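Local atomic coordinates of esterase (Pseudomonas putida, PDB entry 1ZOI), a protein that hydrolyses esters, probably carboxylic ones, stereoselectively and serves in the synthesis of D-beta-acetylthioisobutyric acid. Residues Gly49-Ala54 and Leu86-Ala91; Tyr75-Ala80 and Met107-Glu112. All blocks are in the same frame, centred on the assembly; numbering follows the deposited sequence.

Overall arrangement
Both interactions belong to a single alpha/beta hydrolase fold, in which helices pack against a mixed, mostly parallel beta sheet. Helix 72-86 is common to them: residues 75-80, mainly in its first half, meet the end of helix 98-109 and the residues after it in interaction 2, while its last residue, L86, and the loop beyond it meet strand 51-55 in interaction 1. Along the chain the segments alternate, in the order 49-54, 75-80, 86-91, 107-112. The two contacts lie about 15 Å apart, centre to centre, and the nearest atoms remain about 6 Å from each other, without touching. Thus one helix meets the sheet at its C-terminal end and the end of helix 98-109 from its first half.

Interaction 1: residues Gly49-Ala54 and Leu86-Ala91; sequences GYRVVA and LGIQGA
V53 and I88 are the residues whose CA atoms come nearest, 9.1 Å apart, and no hydrogen bond joins the segments directly. R51 and V53, two apart on strand 51-55, point toward residues 86-91, where G87 with positive phi ends helix 72-86 in a Schellman motif. V53 meets L86 and I88 tip to tip: V53 CG1 lies 4.0 Å from L86 CD1, and V53 CG2 is 4.1 Å from I88 CD1. R51 is stretched out, CG anti to the backbone N (chi1 171°), which carries its guanidinium beneath I88 CG2, the two side chains crossing at a slant. There I88 CG2 sits over the centre of one face, 3.9 Å from R51 CZ. Two waters span the polar gap. One accepts from R51 NH1 and donates to L86 O (2.8 Å); the other accepts from R51 NH2 and donates to the same L86 O. The R51 NE side is held by a salt bridge to D16 on strand 11-17. The backbone of V53 is bonded to I25 and F27 of strand 24-28, which lies between the parallel strands 51-55 and 92-96. Strand 51-55, helix 72-86, loop 87-91 and strand 92-96 thus form a beta-alpha-beta crossover of the alpha/beta hydrolase fold.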
loop_
_atom_site.group_PDB
_atom_site.type_symbol
_atom_site.label_atom_id
_atom_site.label_comp_id
_atom_site.label_asym_id
_atom_site.label_seq_id
_atom_site.Cartn_x
_atom_site.Cartn_y
_atom_site.Cartn_z
ATOM N N GLY A 49 -9.904 -24.784 -12.778
ATOM C CA GLY A 49 -9.192 -25.873 -12.133
ATOM C C GLY A 49 -7.678 -25.874 -12.108
ATOM O O GLY A 49 -7.071 -26.935 -11.971
ATOM N N TYR A 50 -7.059 -24.706 -12.229
ATOM C CA TYR A 50 -5.601 -24.624 -12.198
ATOM C C TYR A 50 -5.119 -24.080 -10.861
ATOM O O TYR A 50 -5.886 -23.491 -10.098
ATOM C CB TYR A 50 -5.083 -23.681 -13.293
ATOM C CG TYR A 50 -5.172 -24.233 -14.697
ATOM C CD1 TYR A 50 -4.148 -25.015 -15.226
ATOM C CD2 TYR A 50 -6.301 -24.004 -15.481
ATOM C CE1 TYR A 50 -4.250 -25.557 -16.506
ATOM C CE2 TYR A 50 -6.412 -24.542 -16.755
ATOM C CZ TYR A 50 -5.387 -25.318 -17.258
ATOM O OH TYR A 50 -5.519 -25.875 -18.508
ATOM N N ARG A 51 -3.843 -24.311 -10.582
ATOM C CA ARG A 51 -3.201 -23.771 -9.394
ATOM C C ARG A 51 -2.421 -22.631 -10.034
ATOM O O ARG A 51 -1.728 -22.840 -11.030
ATOM C CB ARG A 51 -2.237 -24.781 -8.770
ATOM C CG ARG A 51 -1.371 -24.198 -7.656
ATOM C CD ARG A 51 -0.435 -25.256 -7.077
ATOM N NE ARG A 51 0.547 -24.695 -6.150
ATOM C CZ ARG A 51 1.504 -25.408 -5.562
ATOM N NH1 ARG A 51 1.605 -26.704 -5.808
ATOM N NH2 ARG A 51 2.359 -24.828 -4.729
ATOM N N VAL A 52 -2.542 -21.426 -9.489
ATOM C CA VAL A 52 -1.852 -20.290 -10.075
ATOM C C VAL A 52 -0.836 -19.670 -9.135
ATOM O O VAL A 52 -1.087 -19.518 -7.943
ATOM C CB VAL A 52 -2.864 -19.217 -10.546
ATOM C CG1 VAL A 52 -3.778 -19.824 -11.612
ATOM C CG2 VAL A 52 -3.688 -18.708 -9.374
ATOM N N VAL A 53 0.320 -19.325 -9.694
ATOM C CA VAL A 53 1.406 -18.726 -8.935
ATOM C C VAL A 53 1.859 -17.427 -9.602
ATOM O O VAL A 53 1.973 -17.349 -10.822
ATOM C CB VAL A 53 2.600 -19.708 -8.842
ATOM C CG1 VAL A 53 3.800 -19.037 -8.193
ATOM C CG2 VAL A 53 2.187 -20.940 -8.043
ATOM N N ALA A 54 2.095 -16.400 -8.796
ATOM C CA ALA A 54 2.555 -15.116 -9.323
ATOM C C ALA A 54 3.416 -14.460 -8.261
ATOM O O ALA A 54 2.981 -14.293 -7.125
ATOM C CB ALA A 54 1.369 -14.218 -9.662
ATOM N N LEU A 86 8.387 -23.953 -4.036
ATOM C CA LEU A 86 7.045 -24.518 -4.156
ATOM C C LEU A 86 6.962 -25.886 -4.829
ATOM O O LEU A 86 5.904 -26.514 -4.824
ATOM C CB LEU A 86 6.141 -23.548 -4.915
ATOM C CG LEU A 86 5.914 -22.197 -4.245
ATOM C CD1 LEU A 86 5.081 -21.317 -5.170
ATOM C CD2 LEU A 86 5.218 -22.394 -2.898
ATOM N N GLY A 87 8.067 -26.342 -5.410
ATOM C CA GLY A 87 8.062 -27.631 -6.081
ATOM C C GLY A 87 7.151 -27.635 -7.296
ATOM O O GLY A 87 6.499 -28.638 -7.592
ATOM N N ILE A 88 7.112 -26.516 -8.014
ATOM C CA ILE A 88 6.257 -26.404 -9.191
ATOM C C ILE A 88 7.004 -26.533 -10.518
ATOM O O ILE A 88 6.737 -25.804 -11.472
ATOM C CB ILE A 88 5.479 -25.076 -9.191
ATOM C CG1 ILE A 88 6.453 -23.897 -9.128
ATOM C CG2 ILE A 88 4.518 -25.047 -8.019
ATOM C CD1 ILE A 88 5.775 -22.554 -9.277
ATOM N N GLN A 89 7.947 -27.463 -10.574
ATOM C CA GLN A 89 8.689 -27.690 -11.802
ATOM C C GLN A 89 7.720 -28.235 -12.854
ATOM O O GLN A 89 6.738 -28.902 -12.520
ATOM C CB GLN A 89 9.811 -28.706 -11.569
ATOM C CG GLN A 89 10.936 -28.220 -10.671
ATOM C CD GLN A 89 10.621 -28.315 -9.183
ATOM O OE1 GLN A 89 9.566 -28.810 -8.782
ATOM N NE2 GLN A 89 11.548 -27.844 -8.356
ATOM N N GLY A 90 7.985 -27.937 -14.122
ATOM C CA GLY A 90 7.134 -28.434 -15.188
ATOM C C GLY A 90 5.831 -27.686 -15.390
ATOM O O GLY A 90 4.935 -28.165 -16.082
ATOM N N ALA A 91 5.720 -26.508 -14.796
ATOM C CA ALA A 91 4.510 -25.710 -14.929
ATOM C C ALA A 91 4.504 -24.924 -16.231
ATOM O O ALA A 91 5.503 -24.874 -16.954
ATOM C CB ALA A 91 4.395 -24.742 -13.752
HETATM O O HOH W 1 3.921 -28.387 -5.583
HETATM O O HOH W 2 3.810 -26.332 -2.674
#

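Interaction 2: residues Tyr75-Ala80 and Met107-Glu112; sequences YADDVA and MARHPE. Unlike the reference sequence in segment 107-112: E112 (reference Ala).
D77 OD1 accepts two hydrogen bonds across the contact, from H110 NE2 at 2.8 Å and from R109 NE at 3.0 Å. These residues lie where two neighbouring helices of the alpha/beta hydrolase fold meet: D77 is on helix 72-86, R109 is the last residue of helix 98-109, and H110 is the first to leave helical geometry. The nearest CA pairs are A76 with R109 and A80 with H110, one helical turn apart on helix 72-86.

R109 grips the carboxylate side-on. Its NE reaches OD1 from above the carboxylate plane, although OD1 itself lies in the guanidinium plane; the N-H...O angle is 160°. The second bond, R109 NH2 to D77 OD2 at 3.0 Å, uses the syn lone pair of OD2 but is more bent, at 135°. The two flat groups are turned 50° apart, so the fork is not coplanar. A bend at chi3 swings the guanidinium over to D77, and R109 CD meanwhile rests 3.9 Å from A76 CB. R109 NH1 has a further salt bridge, to D73 one turn earlier on helix 72-86.

The H110 ring stands nearly perpendicular to the carboxylate, and its NE2 bond comes to OD1 on the anti side, somewhat out of the carboxylate plane and tilted from the ring plane. A CH-pi contact covers one ring face: A80 CB is 3.5 Å from the ring centroid, offset toward the rim. Both ring nitrogens sit in donor geometry to carboxylates, consistent with a doubly protonated imidazole, which the two acidic partners would be expected to stabilise. The E112 bond describes the deposited chain, since E112 differs from the reference sequence. E112 OE1 accepts through its syn lone pair, lying 2.8 Å from H110 ND1 and almost in the ring plane.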
loop_
_atom_site.group_PDB
_atom_site.type_symbol
_atom_site.label_atom_id
_atom_site.label_comp_id
_atom_site.label_asym_id
_atom_site.label_seq_id
_atom_site.Cartn_x
_atom_site.Cartn_y
_atom_site.Cartn_z
ATOM N N TYR A 75 16.708 -11.835 -12.364
ATOM C CA TYR A 75 15.263 -12.015 -12.374
ATOM C C TYR A 75 14.976 -13.503 -12.581
ATOM O O TYR A 75 14.105 -14.071 -11.930
ATOM C CB TYR A 75 14.590 -11.233 -13.509
ATOM C CG TYR A 75 14.725 -9.724 -13.491
ATOM C CD1 TYR A 75 14.970 -9.016 -12.310
ATOM C CD2 TYR A 75 14.542 -8.992 -14.663
ATOM C CE1 TYR A 75 15.024 -7.611 -12.311
ATOM C CE2 TYR A 75 14.588 -7.609 -14.677
ATOM C CZ TYR A 75 14.826 -6.921 -13.506
ATOM O OH TYR A 75 14.830 -5.544 -13.547
ATOM N N ALA A 76 15.734 -14.126 -13.481
ATOM C CA ALA A 76 15.565 -15.544 -13.789
ATOM C C ALA A 76 15.955 -16.441 -12.620
ATOM O O ALA A 76 15.288 -17.440 -12.345
ATOM C CB ALA A 76 16.374 -15.905 -15.022
ATOM N N ASP A 77 17.038 -16.099 -11.929
ATOM C CA ASP A 77 17.439 -16.915 -10.794
ATOM C C ASP A 77 16.409 -16.780 -9.674
ATOM O O ASP A 77 16.189 -17.717 -8.903
ATOM C CB ASP A 77 18.836 -16.522 -10.305
ATOM C CG ASP A 77 19.925 -16.874 -11.308
ATOM O OD1 ASP A 77 19.667 -17.713 -12.204
ATOM O OD2 ASP A 77 21.041 -16.320 -11.193
ATOM N N ASP A 78 15.771 -15.616 -9.574
ATOM C CA ASP A 78 14.753 -15.430 -8.550
ATOM C C ASP A 78 13.569 -16.340 -8.874
ATOM O O ASP A 78 12.942 -16.899 -7.978
ATOM C CB ASP A 78 14.305 -13.967 -8.479
ATOM C CG ASP A 78 15.399 -13.044 -7.959
ATOM O OD1 ASP A 78 16.364 -13.542 -7.338
ATOM O OD2 ASP A 78 15.287 -11.817 -8.162
ATOM N N VAL A 79 13.265 -16.490 -10.161
ATOM C CA VAL A 79 12.170 -17.363 -10.570
ATOM C C VAL A 79 12.521 -18.778 -10.107
ATOM O O VAL A 79 11.686 -19.496 -9.556
ATOM C CB VAL A 79 11.989 -17.371 -12.108
ATOM C CG1 VAL A 79 10.942 -18.410 -12.505
ATOM C CG2 VAL A 79 11.548 -15.993 -12.591
ATOM N N ALA A 80 13.773 -19.164 -10.323
ATOM C CA ALA A 80 14.236 -20.486 -9.924
ATOM C C ALA A 80 14.022 -20.725 -8.434
ATOM O O ALA A 80 13.637 -21.818 -8.028
ATOM C CB ALA A 80 15.717 -20.654 -10.279
ATOM N N MET A 107 13.780 -20.023 -18.804
ATOM C CA MET A 107 13.768 -21.277 -19.550
ATOM C C MET A 107 15.112 -21.570 -20.188
ATOM O O MET A 107 15.405 -22.717 -20.540
ATOM C CB MET A 107 12.689 -21.233 -20.632
ATOM C CG MET A 107 11.284 -21.046 -20.077
ATOM S SD MET A 107 10.018 -20.922 -21.338
ATOM C CE MET A 107 10.457 -19.405 -22.120
ATOM N N ALA A 108 15.923 -20.528 -20.336
ATOM C CA ALA A 108 17.238 -20.668 -20.935
ATOM C C ALA A 108 18.333 -21.014 -19.922
ATOM O O ALA A 108 19.105 -21.944 -20.148
ATOM C CB ALA A 108 17.596 -19.393 -21.691
ATOM N N ARG A 109 18.427 -20.291 -18.807
ATOM C CA ARG A 109 19.483 -20.638 -17.857
ATOM C C ARG A 109 19.099 -21.672 -16.805
ATOM O O ARG A 109 19.938 -22.093 -16.010
ATOM C CB ARG A 109 20.097 -19.387 -17.197
ATOM C CG ARG A 109 19.163 -18.416 -16.522
ATOM C CD ARG A 109 19.920 -17.118 -16.181
ATOM N NE ARG A 109 20.722 -17.198 -14.956
ATOM C CZ ARG A 109 21.995 -16.816 -14.856
ATOM N NH1 ARG A 109 22.638 -16.331 -15.911
ATOM N NH2 ARG A 109 22.625 -16.894 -13.690
ATOM N N HIS A 110 17.841 -22.105 -16.815
ATOM C CA HIS A 110 17.386 -23.120 -15.870
ATOM C C HIS A 110 16.694 -24.274 -16.592
ATOM O O HIS A 110 15.527 -24.570 -16.344
ATOM C CB HIS A 110 16.452 -22.495 -14.835
ATOM C CG HIS A 110 17.158 -21.605 -13.863
ATOM N ND1 HIS A 110 17.968 -22.094 -12.861
ATOM C CD2 HIS A 110 17.227 -20.256 -13.778
ATOM C CE1 HIS A 110 18.508 -21.084 -12.203
ATOM N NE2 HIS A 110 18.076 -19.958 -12.740
ATOM N N PRO A 111 17.424 -24.950 -17.493
ATOM C CA PRO A 111 16.896 -26.076 -18.265
ATOM C C PRO A 111 16.482 -27.285 -17.428
ATOM O O PRO A 111 15.689 -28.109 -17.885
ATOM C CB PRO A 111 18.040 -26.396 -19.223
ATOM C CG PRO A 111 19.242 -26.077 -18.402
ATOM C CD PRO A 111 18.857 -24.754 -17.778
ATOM N N GLU A 112 17.016 -27.394 -16.213
ATOM C CA GLU A 112 16.680 -28.515 -15.339
ATOM C C GLU A 112 15.175 -28.571 -15.095
ATOM O O GLU A 112 14.623 -29.637 -14.815
ATOM C CB GLU A 112 17.421 -28.410 -13.998
ATOM C CG GLU A 112 17.073 -27.189 -13.157
ATOM C CD GLU A 112 17.765 -25.922 -13.629
ATOM O OE1 GLU A 112 17.497 -24.852 -13.042
ATOM O OE2 GLU A 112 18.576 -25.994 -14.576
#